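Local coordinates for Asp/Glu-specific dipeptidyl-peptidase (Flavobacterium psychrophilum, PDB 5JXF), which removes dipeptides from the N-terminus of oligopeptides as a serine peptidase, with strict specificity for aspartate or glutamate at the P1 position, at residues 705-710 / 721-726. Residues are numbered along the deposited sequence; the frame is centred on the assembly and turned at random.
Sequences YVLFIV and NEMKLV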
ATOM      1  N   TYR A 705     -20.672   4.141  14.432  1.00 40.01           N
ATOM      2  CA  TYR A 705     -19.589   5.135  14.523  1.00 37.63           C
ATOM      3  C   TYR A 705     -20.106   6.570  14.430  1.00 47.46           C
ATOM      4  O   TYR A 705     -19.614   7.459  15.135  1.00 48.31           O
ATOM      5  CB  TYR A 705     -18.549   4.889  13.426  1.00 38.80           C
ATOM      6  CG  TYR A 705     -17.286   5.716  13.595  1.00 47.42           C
ATOM      7  CD1 TYR A 705     -16.582   5.702  14.794  1.00 60.32           C
ATOM      8  CD2 TYR A 705     -16.786   6.474  12.555  1.00 45.96           C
ATOM      9  CE1 TYR A 705     -15.437   6.446  14.959  1.00 56.20           C
ATOM     10  CE2 TYR A 705     -15.638   7.217  12.705  1.00 47.27           C
ATOM     11  CZ  TYR A 705     -14.970   7.194  13.909  1.00 49.97           C
ATOM     12  OH  TYR A 705     -13.844   7.946  14.057  1.00 50.70           O
ATOM     13  N   VAL A 706     -21.084   6.801  13.542  1.00 39.72           N
ATOM     14  CA  VAL A 706     -21.718   8.114  13.472  1.00 46.27           C
ATOM     15  C   VAL A 706     -22.264   8.526  14.836  1.00 45.41           C
ATOM     16  O   VAL A 706     -21.933   9.596  15.362  1.00 45.45           O
ATOM     17  CB  VAL A 706     -22.861   8.136  12.440  1.00 43.98           C
ATOM     18  CG1 VAL A 706     -23.584   9.483  12.469  1.00 44.06           C
ATOM     19  CG2 VAL A 706     -22.309   7.833  11.055  1.00 41.06           C
ATOM     20  N   LEU A 707     -23.077   7.661  15.428  1.00 49.32           N
ATOM     21  CA  LEU A 707     -23.702   7.993  16.706  1.00 53.90           C
ATOM     22  C   LEU A 707     -22.655   8.140  17.820  1.00 54.22           C
ATOM     23  O   LEU A 707     -22.726   9.065  18.632  1.00 52.97           O
ATOM     24  CB  LEU A 707     -24.745   6.940  17.081  1.00 55.32           C
ATOM     25  CG  LEU A 707     -25.905   6.688  16.111  1.00 54.77           C
ATOM     26  CD1 LEU A 707     -26.749   5.532  16.619  1.00 60.21           C
ATOM     27  CD2 LEU A 707     -26.771   7.937  15.909  1.00 52.88           C
ATOM     28  N   PHE A 708     -21.675   7.242  17.836  1.00 44.31           N
ATOM     29  CA  PHE A 708     -20.526   7.374  18.736  1.00 47.51           C
ATOM     30  C   PHE A 708     -19.881   8.764  18.641  1.00 44.32           C
ATOM     31  O   PHE A 708     -19.573   9.388  19.654  1.00 43.28           O
ATOM     32  CB  PHE A 708     -19.472   6.296  18.433  1.00 43.51           C
ATOM     33  CG  PHE A 708     -18.210   6.436  19.236  1.00 50.24           C
ATOM     34  CD1 PHE A 708     -18.120   5.906  20.523  1.00 56.08           C
ATOM     35  CD2 PHE A 708     -17.108   7.086  18.710  1.00 52.09           C
ATOM     36  CE1 PHE A 708     -16.951   6.034  21.268  1.00 53.51           C
ATOM     37  CE2 PHE A 708     -15.931   7.206  19.446  1.00 52.74           C
ATOM     38  CZ  PHE A 708     -15.853   6.683  20.733  1.00 50.16           C
ATOM     39  N   ILE A 709     -19.685   9.255  17.426  1.00 44.97           N
ATOM     40  CA  ILE A 709     -19.016  10.533  17.279  1.00 51.80           C
ATOM     41  C   ILE A 709     -19.940  11.669  17.757  1.00 62.29           C
ATOM     42  O   ILE A 709     -19.511  12.559  18.490  1.00 65.77           O
ATOM     43  CB  ILE A 709     -18.582  10.756  15.837  1.00 47.92           C
ATOM     44  CG1 ILE A 709     -17.456   9.785  15.486  1.00 48.66           C
ATOM     45  CG2 ILE A 709     -18.124  12.191  15.633  1.00 45.20           C
ATOM     46  CD1 ILE A 709     -16.134  10.132  16.176  1.00 47.74           C
ATOM     47  N   VAL A 710     -21.209  11.619  17.360  1.00 55.59           N
ATOM     48  CA  VAL A 710     -22.194  12.587  17.836  1.00 52.01           C
ATOM     49  C   VAL A 710     -22.245  12.617  19.371  1.00 57.85           C
ATOM     50  O   VAL A 710     -22.308  13.681  20.017  1.00 59.58           O
ATOM     51  CB  VAL A 710     -23.600  12.251  17.287  1.00 42.55           C
ATOM     52  CG1 VAL A 710     -24.633  13.171  17.903  1.00 47.88           C
ATOM     53  CG2 VAL A 710     -23.601  12.323  15.763  1.00 41.19           C
ATOM     54  N   ASN A 721     -31.416  11.801  20.999  1.00 53.74           N
ATOM     55  CA  ASN A 721     -32.715  11.636  21.642  1.00 53.56           C
ATOM     56  C   ASN A 721     -33.847  11.844  20.642  1.00 57.51           C
ATOM     57  O   ASN A 721     -34.957  11.344  20.825  1.00 57.76           O
ATOM     58  CB  ASN A 721     -32.859  12.602  22.825  1.00 54.13           C
ATOM     59  CG  ASN A 721     -31.923  12.256  23.984  1.00 66.22           C
ATOM     60  OD1 ASN A 721     -31.553  11.095  24.168  1.00 74.61           O
ATOM     61  ND2 ASN A 721     -31.552  13.260  24.774  1.00 63.43           N
ATOM     62  N   GLU A 722     -33.524  12.572  19.576  1.00 52.17           N
ATOM     63  CA  GLU A 722     -34.434  12.891  18.481  1.00 57.37           C
ATOM     64  C   GLU A 722     -34.668  11.674  17.588  1.00 56.82           C
ATOM     65  O   GLU A 722     -35.668  11.593  16.891  1.00 52.37           O
ATOM     66  CB  GLU A 722     -33.841  14.036  17.660  1.00 57.40           C
ATOM     67  CG  GLU A 722     -34.793  14.989  17.047  1.00 72.63           C
ATOM     68  CD  GLU A 722     -34.059  16.084  16.293  1.00 75.40           C
ATOM     69  OE1 GLU A 722     -33.144  16.702  16.874  1.00 74.97           O
ATOM     70  OE2 GLU A 722     -34.379  16.298  15.105  1.00 75.94           O
ATOM     71  N   MET A 723     -33.734  10.727  17.594  1.00 45.05           N
ATOM     72  CA  MET A 723     -33.841   9.612  16.654  1.00 41.22           C
ATOM     73  C   MET A 723     -34.621   8.447  17.254  1.00 46.44           C
ATOM     74  O   MET A 723     -34.910   8.427  18.438  1.00 47.92           O
ATOM     75  CB  MET A 723     -32.459   9.144  16.217  1.00 43.72           C
ATOM     76  CG  MET A 723     -31.551  10.251  15.691  1.00 47.44           C
ATOM     77  SD  MET A 723     -29.864   9.624  15.543  1.00 55.71           S
ATOM     78  CE  MET A 723     -28.930  11.140  15.716  1.00 40.64           C
ATOM     79  N   LYS A 724     -34.990   7.489  16.422  1.00 48.96           N
ATOM     80  CA  LYS A 724     -35.553   6.253  16.926  1.00 48.97           C
ATOM     81  C   LYS A 724     -34.508   5.136  16.776  1.00 50.94           C
ATOM     82  O   LYS A 724     -34.306   4.608  15.692  1.00 50.77           O
ATOM     83  CB  LYS A 724     -36.842   5.905  16.193  1.00 47.64           C
ATOM     84  CG  LYS A 724     -37.417   4.548  16.587  1.00 52.28           C
ATOM     85  CD  LYS A 724     -38.727   4.299  15.866  1.00 59.74           C
ATOM     86  CE  LYS A 724     -39.406   3.029  16.340  1.00 65.64           C
ATOM     87  NZ  LYS A 724     -40.723   2.865  15.667  1.00 70.42           N
ATOM     88  N   LEU A 725     -33.834   4.810  17.875  1.00 51.42           N
ATOM     89  CA  LEU A 725     -32.814   3.765  17.899  1.00 50.65           C
ATOM     90  C   LEU A 725     -33.485   2.412  18.028  1.00 45.10           C
ATOM     91  O   LEU A 725     -34.325   2.229  18.896  1.00 47.97           O
ATOM     92  CB  LEU A 725     -31.849   4.010  19.056  1.00 52.18           C
ATOM     93  CG  LEU A 725     -31.207   5.399  19.037  1.00 57.75           C
ATOM     94  CD1 LEU A 725     -30.207   5.534  20.166  1.00 62.86           C
ATOM     95  CD2 LEU A 725     -30.529   5.671  17.686  1.00 51.12           C
ATOM     96  N   VAL A 726     -33.159   1.474  17.150  1.00 41.91           N
ATOM     97  CA  VAL A 726     -33.839   0.174  17.168  1.00 44.73           C
ATOM     98  C   VAL A 726     -32.864  -1.010  17.160  1.00 51.00           C
ATOM     99  O   VAL A 726     -31.686  -0.855  16.822  1.00 48.48           O
ATOM    100  CB  VAL A 726     -34.793   0.019  15.974  1.00 44.21           C
ATOM    101  CG1 VAL A 726     -35.980   0.977  16.115  1.00 46.25           C
ATOM    102  CG2 VAL A 726     -34.059   0.261  14.649  1.00 41.65           C
TER
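Next to M723, which meets L707 across this contact, the carboxylate oxygen OE2 of E722 is held twice. It forms a salt bridge with NH1 of R242 and is hydrogen-bonded to OG of S91. This ties the end of the chain to the first barrel of a chymotrypsin-like double-barrel fold, as expected for the S46 family. The contact joins helix 703-713, near the C-terminus, to the extended tail M723-V726, which comes after the short helix 717-721. Ten residues, mostly helical, lie between the two segments and turn the chain back. No hydrogen bond crosses between them, and the meeting is purely apolar.

L707 carries the helix side and divides its two methyls. CD2 lies 3.5 Å from SD of M723. CD1 lies 3.9 Å from CD2 of L725. M723 and L725 are two residues apart in an extended run, and both send their side chains to the helix. The side chain of L707 runs antiparallel to those of M723 and L725, and they overlap alongside near their ends. In M723, CG stands anti to the carbonyl carbon (chi1 -52°). Beyond CG the chain is extended, which carries the sulfur across to the helix.

Strand 239-245 joins the two sides: V706, V710 and M723 all touch M240. The tail is fixed from elsewhere by backbone bonds of K724 and V726 to V269, where strand 725-726 runs parallel to strand 269-270. The contact lies away from the probable charge-relay residues H101, D237 and S662. Past the sulfur, the methyl CE of M723 also rests on L707, 3.9 Å from its CD2.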